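Local coordinates for protein SAR-endolysin (Enterobacteria phage P1, PDB 1XJU) that cuts the glycosidic bonds of host peptidoglycan as a signal-arrest-release lysozyme, here in its secreted inactive form, so that new phage particles can leave the cell, at residues A[61-66]-A[83-88]; A[92-97]-A[108-113]; A[75-80]-A[120-125]; A[66-71]-A[88-93]. All coordinates share one frame; numbering follows the deposited sequence.

Contact 1: residues A[61-66]-A[83-88]; sequences ERCINQ and SAAFNM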
loop_
_atom_site.group_PDB
_atom_site.type_symbol
_atom_site.label_atom_id
_atom_site.label_comp_id
_atom_site.label_asym_id
_atom_site.label_seq_id
_atom_site.Cartn_x
_atom_site.Cartn_y
_atom_site.Cartn_z
ATOM N N GLU A 61 -6.571 -6.892 0.136
ATOM C CA GLU A 61 -7.848 -6.763 -0.552
ATOM C C GLU A 61 -8.930 -6.476 0.445
ATOM O O GLU A 61 -9.812 -5.642 0.179
ATOM C CB GLU A 61 -8.167 -8.038 -1.365
ATOM C CG GLU A 61 -7.274 -8.216 -2.539
ATOM C CD GLU A 61 -7.765 -9.140 -3.638
ATOM O OE1 GLU A 61 -6.953 -9.432 -4.531
ATOM O OE2 GLU A 61 -8.964 -9.482 -3.682
ATOM N N ARG A 62 -8.908 -7.156 1.598
ATOM C CA ARG A 62 -9.909 -6.918 2.632
ATOM C C ARG A 62 -9.822 -5.507 3.187
ATOM O O ARG A 62 -10.875 -4.873 3.427
ATOM C CB ARG A 62 -9.783 -7.931 3.767
ATOM C CG ARG A 62 -10.845 -7.758 4.790
ATOM C CD ARG A 62 -10.982 -8.944 5.737
ATOM N NE ARG A 62 -12.240 -8.770 6.501
ATOM C CZ ARG A 62 -12.400 -7.948 7.503
ATOM N NH1 ARG A 62 -13.602 -7.824 8.052
ATOM N NH2 ARG A 62 -11.384 -7.257 7.999
ATOM N N CYS A 63 -8.623 -4.992 3.358
ATOM C CA CYS A 63 -8.447 -3.609 3.749
ATOM C C CYS A 63 -9.182 -2.674 2.782
ATOM O O CYS A 63 -9.939 -1.769 3.184
ATOM C CB CYS A 63 -6.958 -3.294 3.718
ATOM S SG CYS A 63 -6.587 -1.503 3.877
ATOM N N ILE A 64 -8.932 -2.852 1.487
ATOM C CA ILE A 64 -9.564 -1.993 0.491
ATOM C C ILE A 64 -11.083 -2.159 0.482
ATOM O O ILE A 64 -11.820 -1.163 0.373
ATOM C CB ILE A 64 -8.872 -2.209 -0.875
ATOM C CG1 ILE A 64 -7.353 -1.959 -0.795
ATOM C CG2 ILE A 64 -9.500 -1.390 -1.971
ATOM C CD1 ILE A 64 -6.967 -0.634 -0.130
ATOM N N ASN A 65 -11.550 -3.373 0.561
ATOM C CA ASN A 65 -12.986 -3.594 0.606
ATOM C C ASN A 65 -13.620 -2.984 1.836
ATOM O O ASN A 65 -14.698 -2.336 1.749
ATOM C CB ASN A 65 -13.292 -5.107 0.502
ATOM C CG ASN A 65 -13.108 -5.625 -0.883
ATOM O OD1 ASN A 65 -13.239 -4.888 -1.873
ATOM N ND2 ASN A 65 -12.764 -6.904 -0.999
ATOM N N GLN A 66 -13.022 -3.216 2.999
ATOM C CA GLN A 66 -13.661 -2.783 4.239
ATOM C C GLN A 66 -13.586 -1.320 4.495
ATOM O O GLN A 66 -14.551 -0.724 5.040
ATOM C CB GLN A 66 -13.047 -3.508 5.420
ATOM C CG GLN A 66 -13.385 -4.952 5.521
ATOM C CD GLN A 66 -14.876 -5.153 5.650
ATOM O OE1 GLN A 66 -15.540 -4.470 6.445
ATOM N NE2 GLN A 66 -15.420 -6.041 4.844
ATOM N N SER A 83 -2.273 -3.256 -3.986
ATOM C CA SER A 83 -0.808 -3.198 -4.007
ATOM C C SER A 83 -0.305 -2.253 -2.932
ATOM O O SER A 83 0.616 -2.613 -2.177
ATOM C CB SER A 83 -0.358 -2.749 -5.394
ATOM O OG SER A 83 1.047 -2.488 -5.425
ATOM N N ALA A 84 -0.862 -1.046 -2.820
ATOM C CA ALA A 84 -0.423 -0.093 -1.823
ATOM C C ALA A 84 -0.664 -0.636 -0.423
ATOM O O ALA A 84 0.211 -0.495 0.461
ATOM C CB ALA A 84 -1.141 1.236 -2.026
ATOM N N ALA A 85 -1.808 -1.241 -0.183
ATOM C CA ALA A 85 -2.128 -1.786 1.129
ATOM C C ALA A 85 -1.185 -2.953 1.467
ATOM O O ALA A 85 -0.794 -3.117 2.617
ATOM C CB ALA A 85 -3.567 -2.208 1.198
ATOM N N PHE A 86 -0.838 -3.770 0.497
ATOM C CA PHE A 86 0.092 -4.877 0.708
ATOM C C PHE A 86 1.430 -4.329 1.165
ATOM O O PHE A 86 2.069 -4.854 2.083
ATOM C CB PHE A 86 0.239 -5.675 -0.573
ATOM C CG PHE A 86 1.214 -6.803 -0.490
ATOM C CD1 PHE A 86 2.525 -6.631 -0.829
ATOM C CD2 PHE A 86 0.788 -8.071 -0.080
ATOM C CE1 PHE A 86 3.438 -7.672 -0.759
ATOM C CE2 PHE A 86 1.691 -9.136 -0.044
ATOM C CZ PHE A 86 3.030 -8.910 -0.383
ATOM N N ASN A 87 1.898 -3.282 0.503
ATOM C CA ASN A 87 3.246 -2.753 0.720
ATOM C C ASN A 87 3.317 -1.904 1.971
ATOM O O ASN A 87 4.349 -1.919 2.650
ATOM C CB ASN A 87 3.605 -1.942 -0.535
ATOM C CG ASN A 87 5.036 -1.622 -0.743
ATOM O OD1 ASN A 87 5.304 -0.558 -1.379
ATOM N ND2 ASN A 87 5.977 -2.579 -0.428
ATOM N N MET A 88 2.253 -1.144 2.279
ATOM C CA MET A 88 2.279 -0.120 3.324
ATOM C C MET A 88 1.441 -0.450 4.540
ATOM O O MET A 88 1.697 0.124 5.607
ATOM C CB MET A 88 1.798 1.215 2.763
ATOM C CG MET A 88 2.595 1.682 1.543
ATOM S SD MET A 88 4.380 1.752 1.795
ATOM C CE MET A 88 4.475 3.348 2.642
#
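Cys63 and Ile64 meet Ala85 where two helices of the phage lysozyme fold, 46-67 and 75-88, lie against each other in the protein core. The apolar contacts all converge on one methyl group. CB of Ala85 points at helix 46-67 and is met by CD1 of Ile64 at 4.0 Å and by SG of Cys63 at 4.1 Å, two tips that arrive from neighbouring positions on the same helix. With only a methyl group on the 75-88 side, the backbones can come close: CA of Cys63 and CA of Ala85 are 7.1 Å apart. Ile64 reaches the methyl with its longer branch, CG1 lying anti to the carbonyl carbon (chi1 -56°) and carrying CD1 forward, while its CG2 packs on Phe78 earlier in helix 75-88. Ala60, one turn before Ile64, also touches Ala85, so the alanine sits against a row of helix 46-67.

Polar and covalent links hold the two helices from other sides. On the far side of helix 75-88 the hydroxyl of Ser83 is hydrogen-bonded to Glu146 and Arg142 of helix 137-151. Asn87 ties the end of the helix to Arg143 and to the backbone oxygen of Cys23, the catalytic cysteine, held in this inactive form in a disulfide with Cys16. The sulfur that touches Ala85 is itself fixed by a disulfide: Cys63 SG is bonded to SG of Cys90, just beyond the end of helix 75-88.

Contact 2: residues A[92-97]-A[108-113]; sequences SLRTYY and SIHKWA. With SO4 (sulfate ion), chain D.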
loop_
_atom_site.group_PDB
_atom_site.type_symbol
_atom_site.label_atom_id
_atom_site.label_comp_id
_atom_site.label_asym_id
_atom_site.label_seq_id
_atom_site.Cartn_x
_atom_site.Cartn_y
_atom_site.Cartn_z
ATOM N N SER A 92 -1.723 2.530 7.737
ATOM C CA SER A 92 -1.000 3.631 7.125
ATOM C C SER A 92 -1.775 4.330 6.023
ATOM O O SER A 92 -1.519 5.508 5.788
ATOM C CB SER A 92 0.354 3.169 6.588
ATOM O OG SER A 92 1.242 2.817 7.658
ATOM N N LEU A 93 -2.668 3.629 5.347
ATOM C CA LEU A 93 -3.470 4.244 4.303
ATOM C C LEU A 93 -4.704 4.935 4.846
ATOM O O LEU A 93 -5.306 5.751 4.137
ATOM C CB LEU A 93 -3.876 3.227 3.266
ATOM C CG LEU A 93 -2.770 2.608 2.462
ATOM C CD1 LEU A 93 -3.313 1.631 1.426
ATOM C CD2 LEU A 93 -1.889 3.685 1.821
ATOM N N ARG A 94 -5.089 4.610 6.083
ATOM C CA ARG A 94 -6.318 5.146 6.709
ATOM C C ARG A 94 -6.108 6.459 7.453
ATOM O O ARG A 94 -6.967 7.353 7.414
ATOM C CB ARG A 94 -6.943 4.097 7.616
ATOM C CG ARG A 94 -7.493 2.897 6.900
ATOM C CD ARG A 94 -7.986 1.813 7.810
ATOM N NE ARG A 94 -9.200 2.282 8.502
ATOM C CZ ARG A 94 -9.832 1.606 9.444
ATOM N NH1 ARG A 94 -9.343 0.462 9.855
ATOM N NH2 ARG A 94 -10.935 2.098 9.998
ATOM N N THR A 95 -5.014 6.555 8.196
ATOM C CA THR A 95 -4.683 7.740 8.953
ATOM C C THR A 95 -3.224 8.018 8.906
ATOM O O THR A 95 -2.397 7.166 8.574
ATOM C CB THR A 95 -5.121 7.618 10.450
ATOM O OG1 THR A 95 -4.354 6.595 11.094
ATOM C CG2 THR A 95 -6.620 7.315 10.632
ATOM N N TYR A 96 -2.887 9.237 9.317
ATOM C CA TYR A 96 -1.502 9.610 9.530
ATOM C C TYR A 96 -1.445 10.554 10.715
ATOM O O TYR A 96 -2.433 11.175 11.083
ATOM C CB TYR A 96 -0.876 10.280 8.288
ATOM C CG TYR A 96 -1.298 11.720 8.061
ATOM C CD1 TYR A 96 -2.480 12.005 7.394
ATOM C CD2 TYR A 96 -0.515 12.788 8.475
ATOM C CE1 TYR A 96 -2.900 13.300 7.202
ATOM C CE2 TYR A 96 -0.925 14.108 8.245
ATOM C CZ TYR A 96 -2.101 14.349 7.603
ATOM O OH TYR A 96 -2.466 15.658 7.426
ATOM N N TYR A 97 -0.277 10.642 11.331
ATOM C CA TYR A 97 -0.100 11.525 12.466
ATOM C C TYR A 97 0.298 12.909 11.976
ATOM O O TYR A 97 1.299 13.083 11.349
ATOM C CB TYR A 97 0.962 10.989 13.433
ATOM C CG TYR A 97 1.074 11.866 14.658
ATOM C CD1 TYR A 97 2.003 12.880 14.725
ATOM C CD2 TYR A 97 0.184 11.750 15.664
ATOM C CE1 TYR A 97 2.097 13.719 15.837
ATOM C CE2 TYR A 97 0.271 12.582 16.800
ATOM C CZ TYR A 97 1.204 13.566 16.837
ATOM O OH TYR A 97 1.264 14.366 17.943
ATOM N N SER A 108 -6.103 11.868 3.084
ATOM C CA SER A 108 -6.848 12.284 1.898
ATOM C C SER A 108 -7.231 11.110 1.027
ATOM O O SER A 108 -8.342 11.094 0.476
ATOM C CB SER A 108 -6.022 13.243 1.128
ATOM O OG SER A 108 -5.852 14.438 1.851
ATOM N N ILE A 109 -6.346 10.111 0.866
ATOM C CA ILE A 109 -6.706 8.978 0.022
ATOM C C ILE A 109 -7.941 8.274 0.544
ATOM O O ILE A 109 -8.809 7.879 -0.238
ATOM C CB ILE A 109 -5.498 8.045 -0.150
ATOM C CG1 ILE A 109 -5.679 7.141 -1.353
ATOM C CG2 ILE A 109 -5.161 7.239 1.115
ATOM C CD1 ILE A 109 -4.442 6.389 -1.766
ATOM N N HIS A 110 -8.059 8.134 1.855
ATOM C CA HIS A 110 -9.238 7.544 2.443
ATOM C C HIS A 110 -10.486 8.423 2.264
ATOM O O HIS A 110 -11.575 7.901 1.970
ATOM C CB HIS A 110 -8.977 7.227 3.925
ATOM C CG HIS A 110 -10.112 6.530 4.620
ATOM N ND1 HIS A 110 -11.118 7.210 5.293
ATOM C CD2 HIS A 110 -10.399 5.215 4.775
ATOM C CE1 HIS A 110 -11.939 6.315 5.834
ATOM N NE2 HIS A 110 -11.574 5.103 5.488
ATOM N N LYS A 111 -10.325 9.702 2.458
ATOM C CA LYS A 111 -11.433 10.635 2.253
ATOM C C LYS A 111 -12.021 10.468 0.851
ATOM O O LYS A 111 -13.232 10.400 0.685
ATOM C CB LYS A 111 -10.959 12.060 2.461
ATOM C CG LYS A 111 -10.810 12.408 3.906
ATOM C CD LYS A 111 -10.514 13.859 4.084
ATOM C CE LYS A 111 -10.241 14.211 5.540
ATOM N NZ LYS A 111 -11.397 14.052 6.410
ATOM N N TRP A 112 -11.162 10.470 -0.158
ATOM C CA TRP A 112 -11.649 10.366 -1.513
ATOM C C TRP A 112 -12.224 9.017 -1.830
ATOM O O TRP A 112 -13.233 8.923 -2.537
ATOM C CB TRP A 112 -10.564 10.774 -2.508
ATOM C CG TRP A 112 -10.209 12.214 -2.470
ATOM C CD1 TRP A 112 -8.995 12.732 -2.262
ATOM C CD2 TRP A 112 -11.081 13.327 -2.709
ATOM N NE1 TRP A 112 -9.028 14.115 -2.358
ATOM C CE2 TRP A 112 -10.303 14.493 -2.657
ATOM C CE3 TRP A 112 -12.429 13.459 -3.020
ATOM C CZ2 TRP A 112 -10.852 15.762 -2.808
ATOM C CZ3 TRP A 112 -12.960 14.747 -3.219
ATOM C CH2 TRP A 112 -12.162 15.848 -3.121
ATOM N N ALA A 113 -11.619 7.945 -1.314
ATOM C CA ALA A 113 -12.191 6.611 -1.531
ATOM C C ALA A 113 -13.608 6.529 -0.943
ATOM O O ALA A 113 -14.494 5.965 -1.571
ATOM C CB ALA A 113 -11.296 5.576 -0.848
HETATM S S SO4 D . -9.778 15.099 9.563
HETATM O O1 SO4 D . -10.070 15.685 10.835
HETATM O O2 SO4 D . -9.439 13.681 9.747
HETATM O O3 SO4 D . -8.708 15.838 8.908
HETATM O O4 SO4 D . -10.957 15.335 8.744
#
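The imidazole of His110 is approached obliquely by the Arg94 side chain, whose CG comes to 4.3 Å from CD2 of the ring; the Phe68 ring meets the same imidazole edge-to-face. At the polar end ND1 is hydrogen-bonded to Glu106, which probably helps to fix the rotation of the ring. NE of Arg94 stays 4.8 Å from NE2 of His110, without direct contact between the two polar groups.

Around the ring the two segments touch through carbon and carbonyl oxygen. Leu93 O lies 3.4 Å from CG2 of Ile109, the closest approach between the segments, and 4.0 Å from CB of His110. Arg94 O is likewise 4.0 Å from CB of His110, which thus rests against two successive carbonyls. With CG1 of Ile109 anti to the backbone N (chi1 -161°), CG2 falls between that N and the carbonyl carbon, on the side of Leu93. The Leu93 oxygen is also an acceptor for the hydroxyl of Thr107, just ahead of the second helix.

Farther out, a sulfate ion, probably from the crystallisation liquor, accepts a hydrogen bond of 2.7 Å at O4 from NZ of Lys111. This amine also forms a salt bridge with Glu106, and Arg101 and the backbone N of Glu106 are also hydrogen-bonded to the anion.

The contact closes the hairpin of strands 95-98 and 103-106 at its base, where helix 90-94 leads into the first strand and helix 108-114 follows the second. Leu93 faces helix 75-88, whereas Ile109 reaches Met121 of helix 118-123.

Contact 3: residues A[75-80]-A[120-125]; sequences DNAFSA and NMCNHL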
loop_
_atom_site.group_PDB
_atom_site.type_symbol
_atom_site.label_atom_id
_atom_site.label_comp_id
_atom_site.label_asym_id
_atom_site.label_seq_id
_atom_site.Cartn_x
_atom_site.Cartn_y
_atom_site.Cartn_z
ATOM N N ASP A 75 -11.632 -2.484 -11.425
ATOM C CA ASP A 75 -10.522 -3.386 -11.144
ATOM C C ASP A 75 -9.177 -2.710 -11.115
ATOM O O ASP A 75 -8.352 -3.086 -10.267
ATOM C CB ASP A 75 -10.462 -4.503 -12.180
ATOM C CG ASP A 75 -11.441 -5.643 -11.934
ATOM O OD1 ASP A 75 -12.191 -5.715 -10.949
ATOM O OD2 ASP A 75 -11.495 -6.577 -12.767
ATOM N N ASN A 76 -8.876 -1.745 -11.971
ATOM C CA ASN A 76 -7.555 -1.168 -11.942
ATOM C C ASN A 76 -7.307 -0.382 -10.655
ATOM O O ASN A 76 -6.259 -0.599 -10.008
ATOM C CB ASN A 76 -7.345 -0.270 -13.159
ATOM C CG ASN A 76 -7.205 -1.021 -14.455
ATOM O OD1 ASN A 76 -6.889 -2.225 -14.453
ATOM N ND2 ASN A 76 -7.462 -0.336 -15.573
ATOM N N ALA A 77 -8.246 0.452 -10.246
ATOM C CA ALA A 77 -8.090 1.167 -9.001
ATOM C C ALA A 77 -8.015 0.192 -7.828
ATOM O O ALA A 77 -7.198 0.348 -6.894
ATOM C CB ALA A 77 -9.197 2.164 -8.806
ATOM N N PHE A 78 -8.882 -0.804 -7.815
ATOM C CA PHE A 78 -8.875 -1.778 -6.745
ATOM C C PHE A 78 -7.522 -2.448 -6.644
ATOM O O PHE A 78 -7.011 -2.676 -5.517
ATOM C CB PHE A 78 -9.941 -2.841 -6.983
ATOM C CG PHE A 78 -9.937 -3.918 -5.942
ATOM C CD1 PHE A 78 -10.558 -3.720 -4.731
ATOM C CD2 PHE A 78 -9.190 -5.072 -6.138
ATOM C CE1 PHE A 78 -10.465 -4.684 -3.749
ATOM C CE2 PHE A 78 -9.084 -5.987 -5.130
ATOM C CZ PHE A 78 -9.726 -5.797 -3.973
ATOM N N SER A 79 -6.980 -2.817 -7.757
ATOM C CA SER A 79 -5.715 -3.568 -7.809
ATOM C C SER A 79 -4.551 -2.692 -7.415
ATOM O O SER A 79 -3.667 -3.137 -6.653
ATOM C CB SER A 79 -5.533 -4.104 -9.220
ATOM O OG SER A 79 -6.548 -5.042 -9.544
ATOM N N ALA A 80 -4.544 -1.421 -7.841
ATOM C CA ALA A 80 -3.528 -0.481 -7.392
ATOM C C ALA A 80 -3.599 -0.254 -5.908
ATOM O O ALA A 80 -2.558 -0.217 -5.213
ATOM C CB ALA A 80 -3.668 0.808 -8.153
ATOM N N ASN A 120 -9.315 11.171 -7.740
ATOM C CA ASN A 120 -8.663 11.907 -6.683
ATOM C C ASN A 120 -7.920 10.958 -5.720
ATOM O O ASN A 120 -6.811 11.261 -5.228
ATOM C CB ASN A 120 -9.658 12.745 -5.880
ATOM C CG ASN A 120 -10.307 13.834 -6.702
ATOM O OD1 ASN A 120 -9.749 14.256 -7.744
ATOM N ND2 ASN A 120 -11.429 14.393 -6.186
ATOM N N MET A 121 -8.552 9.839 -5.414
ATOM C CA MET A 121 -7.938 8.780 -4.595
ATOM C C MET A 121 -6.594 8.349 -5.221
ATOM O O MET A 121 -5.538 8.345 -4.562
ATOM C CB MET A 121 -8.904 7.637 -4.439
ATOM C CG MET A 121 -8.339 6.479 -3.626
ATOM S SD MET A 121 -9.347 4.978 -3.809
ATOM C CE MET A 121 -8.950 4.488 -5.514
ATOM N N CYS A 122 -6.626 7.959 -6.475
ATOM C CA CYS A 122 -5.437 7.525 -7.188
ATOM C C CYS A 122 -4.345 8.558 -7.122
ATOM O O CYS A 122 -3.126 8.220 -6.970
ATOM C CB CYS A 122 -5.773 7.279 -8.675
ATOM S SG CYS A 122 -6.961 5.956 -9.057
ATOM N N ASN A 123 -4.727 9.815 -7.288
ATOM C CA ASN A 123 -3.751 10.884 -7.290
ATOM C C ASN A 123 -3.095 11.135 -5.949
ATOM O O ASN A 123 -2.096 11.841 -5.892
ATOM C CB ASN A 123 -4.364 12.151 -7.862
ATOM C CG ASN A 123 -4.473 12.091 -9.365
ATOM O OD1 ASN A 123 -3.718 11.405 -10.029
ATOM N ND2 ASN A 123 -5.452 12.798 -9.910
ATOM N N HIS A 124 -3.621 10.549 -4.886
ATOM C CA HIS A 124 -2.982 10.600 -3.574
ATOM C C HIS A 124 -2.121 9.408 -3.245
ATOM O O HIS A 124 -1.555 9.366 -2.138
ATOM C CB HIS A 124 -4.013 10.858 -2.501
ATOM C CG HIS A 124 -4.429 12.298 -2.456
ATOM N ND1 HIS A 124 -3.723 13.248 -1.734
ATOM C CD2 HIS A 124 -5.410 12.971 -3.107
ATOM C CE1 HIS A 124 -4.280 14.436 -1.910
ATOM N NE2 HIS A 124 -5.288 14.294 -2.749
ATOM N N LEU A 125 -1.991 8.432 -4.135
ATOM C CA LEU A 125 -1.094 7.308 -3.870
ATOM C C LEU A 125 0.309 7.817 -3.548
ATOM O O LEU A 125 0.949 7.280 -2.629
ATOM C CB LEU A 125 -1.132 6.301 -5.043
ATOM C CG LEU A 125 -2.320 5.327 -4.899
ATOM C CD1 LEU A 125 -2.596 4.667 -6.199
ATOM C CD2 LEU A 125 -2.007 4.271 -3.847
#
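Met121 reaches Ala77 through a chain that runs extended along its first two torsions (chi1 179°) and then turns at chi3, 72°. In the helical phage lysozyme fold this brings the terminal methyl from helix 118-123 across to helix 75-88, where CE of Met121 lies 4.0 Å from CB of Ala77. The neighbouring Cys122 offers its sulfur to the same methyl, with SG at 4.4 Å from CB of Ala77. One turn further along helix 75-88, CB of Ala80 points at the other segment and meets CD1 of Leu125 at 4.5 Å, a looser touch.

All five of these residues are buried, and the meeting is apolar throughout. Two alanines face longer side chains, whose ends touch their methyls; CA of Ala77 and CA of Cys122 come within 7.1 Å. The sheath around them is supplied by other helices: Met121 also packs on Ile109 and Ala113 of helix 108-114, and Cys122 is joined by a disulfide to Cys150 of helix 137-151, which Ala80 touches as well.

At the start of helix 75-88, polar groups face the N-terminus of the chain: Asp75 forms a salt bridge with Arg1. Within the first turn the carbonyl oxygen of Asp75 takes two donors from Ser79, the backbone N and the hydroxyl, which approach from opposite faces of the carbonyl plane. The Ser79 OG to Asp75 O bond measures 2.8 Å, with a C=O...O angle of 146°.

Contact 4: residues A[66-71]-A[88-93]; sequences QHFRGK and MGCNSL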
loop_
_atom_site.group_PDB
_atom_site.type_symbol
_atom_site.label_atom_id
_atom_site.label_comp_id
_atom_site.label_asym_id
_atom_site.label_seq_id
_atom_site.Cartn_x
_atom_site.Cartn_y
_atom_site.Cartn_z
ATOM N N GLN A 66 -13.022 -3.216 2.999
ATOM C CA GLN A 66 -13.661 -2.783 4.239
ATOM C C GLN A 66 -13.586 -1.320 4.495
ATOM O O GLN A 66 -14.551 -0.724 5.040
ATOM C CB GLN A 66 -13.047 -3.508 5.420
ATOM C CG GLN A 66 -13.385 -4.952 5.521
ATOM C CD GLN A 66 -14.876 -5.153 5.650
ATOM O OE1 GLN A 66 -15.540 -4.470 6.445
ATOM N NE2 GLN A 66 -15.420 -6.041 4.844
ATOM N N HIS A 67 -12.502 -0.686 4.064
ATOM C CA HIS A 67 -12.207 0.659 4.481
ATOM C C HIS A 67 -12.073 1.698 3.372
ATOM O O HIS A 67 -11.905 2.868 3.667
ATOM C CB HIS A 67 -10.997 0.686 5.407
ATOM C CG HIS A 67 -11.176 -0.177 6.586
ATOM N ND1 HIS A 67 -12.195 0.003 7.499
ATOM C CD2 HIS A 67 -10.471 -1.255 7.004
ATOM C CE1 HIS A 67 -12.118 -0.942 8.414
ATOM N NE2 HIS A 67 -11.094 -1.722 8.127
ATOM N N PHE A 68 -12.092 1.252 2.105
ATOM C CA PHE A 68 -11.895 2.110 0.956
ATOM C C PHE A 68 -12.952 1.911 -0.121
ATOM O O PHE A 68 -12.765 2.329 -1.256
ATOM C CB PHE A 68 -10.465 1.949 0.386
ATOM C CG PHE A 68 -9.398 2.396 1.336
ATOM C CD1 PHE A 68 -8.855 3.622 1.245
ATOM C CD2 PHE A 68 -8.963 1.574 2.334
ATOM C CE1 PHE A 68 -7.893 4.045 2.117
ATOM C CE2 PHE A 68 -8.008 1.993 3.250
ATOM C CZ PHE A 68 -7.463 3.237 3.160
ATOM N N ARG A 69 -14.063 1.257 0.223
ATOM C CA ARG A 69 -15.153 1.044 -0.766
ATOM C C ARG A 69 -14.700 0.228 -1.964
ATOM O O ARG A 69 -15.149 0.429 -3.083
ATOM C CB ARG A 69 -15.853 2.351 -1.167
ATOM C CG ARG A 69 -16.727 2.908 -0.042
ATOM C CD ARG A 69 -17.438 4.175 -0.494
ATOM N NE ARG A 69 -18.296 3.862 -1.639
ATOM C CZ ARG A 69 -18.791 4.722 -2.505
ATOM N NH1 ARG A 69 -18.582 6.004 -2.331
ATOM N NH2 ARG A 69 -19.487 4.275 -3.531
ATOM N N GLY A 70 -13.792 -0.728 -1.720
ATOM C CA GLY A 70 -13.207 -1.498 -2.785
ATOM C C GLY A 70 -14.204 -2.129 -3.728
ATOM O O GLY A 70 -13.962 -2.211 -4.902
ATOM N N LYS A 71 -15.320 -2.621 -3.197
ATOM C CA LYS A 71 -16.288 -3.325 -4.059
ATOM C C LYS A 71 -16.901 -2.409 -5.120
ATOM O O LYS A 71 -17.411 -2.896 -6.123
ATOM C CB LYS A 71 -17.368 -3.970 -3.187
ATOM C CG LYS A 71 -16.783 -5.115 -2.354
ATOM C CD LYS A 71 -17.781 -5.720 -1.461
ATOM C CE LYS A 71 -17.144 -5.840 -0.069
ATOM N NZ LYS A 71 -17.345 -4.679 0.826
ATOM N N MET A 88 2.253 -1.144 2.279
ATOM C CA MET A 88 2.279 -0.120 3.324
ATOM C C MET A 88 1.441 -0.450 4.540
ATOM O O MET A 88 1.697 0.124 5.607
ATOM C CB MET A 88 1.798 1.215 2.763
ATOM C CG MET A 88 2.595 1.682 1.543
ATOM S SD MET A 88 4.380 1.752 1.795
ATOM C CE MET A 88 4.475 3.348 2.642
ATOM N N GLY A 89 0.506 -1.370 4.435
ATOM C CA GLY A 89 -0.391 -1.707 5.523
ATOM C C GLY A 89 -1.628 -0.850 5.520
ATOM O O GLY A 89 -1.631 0.325 5.095
ATOM N N CYS A 90 -2.700 -1.436 6.020
ATOM C CA CYS A 90 -4.010 -0.748 6.007
ATOM C C CYS A 90 -4.016 0.498 6.878
ATOM O O CYS A 90 -4.489 1.570 6.451
ATOM C CB CYS A 90 -5.112 -1.691 6.436
ATOM S SG CYS A 90 -6.762 -1.194 5.884
ATOM N N ASN A 91 -3.490 0.381 8.098
ATOM C CA ASN A 91 -3.551 1.514 9.000
ATOM C C ASN A 91 -2.867 2.722 8.395
ATOM O O ASN A 91 -3.366 3.838 8.539
ATOM C CB ASN A 91 -2.911 1.187 10.357
ATOM C CG ASN A 91 -3.759 0.243 11.209
ATOM O OD1 ASN A 91 -4.980 0.138 11.057
ATOM N ND2 ASN A 91 -3.096 -0.456 12.130
ATOM N N SER A 92 -1.723 2.530 7.737
ATOM C CA SER A 92 -1.000 3.631 7.125
ATOM C C SER A 92 -1.775 4.330 6.023
ATOM O O SER A 92 -1.519 5.508 5.788
ATOM C CB SER A 92 0.354 3.169 6.588
ATOM O OG SER A 92 1.242 2.817 7.658
ATOM N N LEU A 93 -2.668 3.629 5.347
ATOM C CA LEU A 93 -3.470 4.244 4.303
ATOM C C LEU A 93 -4.704 4.935 4.846
ATOM O O LEU A 93 -5.306 5.751 4.137
ATOM C CB LEU A 93 -3.876 3.227 3.266
ATOM C CG LEU A 93 -2.770 2.608 2.462
ATOM C CD1 LEU A 93 -3.313 1.631 1.426
ATOM C CD2 LEU A 93 -1.889 3.685 1.821
#
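This is a partly buried aromatic and sulfur contact where helix 46-67 ends and the short helix 90-94 begins. Phe68, the first residue to leave the helical path, turns the edge of its ring to the other segment. CZ of Phe68 is 3.5 Å from Leu93 O and 3.6 Å from Leu93 CB, and the oxygen lies near the ring plane, where the positive rim of a phenyl ring should suit it. The phenylalanine and leucine side chains cross at about a right angle. The same edge passes SG of Cys90, 4.3 Å from CE2 of Phe68.

His67 contributes from nearer the surface. Its CG lies anti to the carbonyl carbon (chi1 -57°), and CD2 of His67 comes to 3.9 Å from SG of Cys90. This sulfur stands obliquely to the His67 imidazole, 4.9 Å from its centroid, while CB of Gln66 lies over one face.

The turn after helix 46-67 has further anchors. The carbonyl of His67 accepts a hydrogen bond from Gln114, and Arg69 forms a salt bridge with Asp72. In the other segment, Gly89 takes a positive phi of 89° as the chain passes from helix 75-88 into helix 90-94. The sulfur that touches both rings belongs to the Cys63-Cys90 disulfide, so the arrangement is a disulfide-braced junction of helix ends within the phage lysozyme fold of glycosyl hydrolase family 24.

All four contacts lie in the phage lysozyme fold; contacts 1 and 3 both use helix 75-88, and contact 2 reaches it through Leu93. Contacts 1 and 4 have centres about 5 Å apart, share Gln66 and Met88, and are joined by the Cys63-Cys90 disulfide. Contact 2 follows contact 4 on helix 90-94, about 8 Å between centres, while contact 3 lies 11 to 12 Å from each of the others. Along the chain contact 1 closes before contact 2 opens, whereas contact 3 spans all of contact 2 and alternates with contacts 1 and 4. Residues far apart in sequence are thereby gathered into one helical body, with Met121 linking contacts 2 and 3 through Ile109 and Ala113.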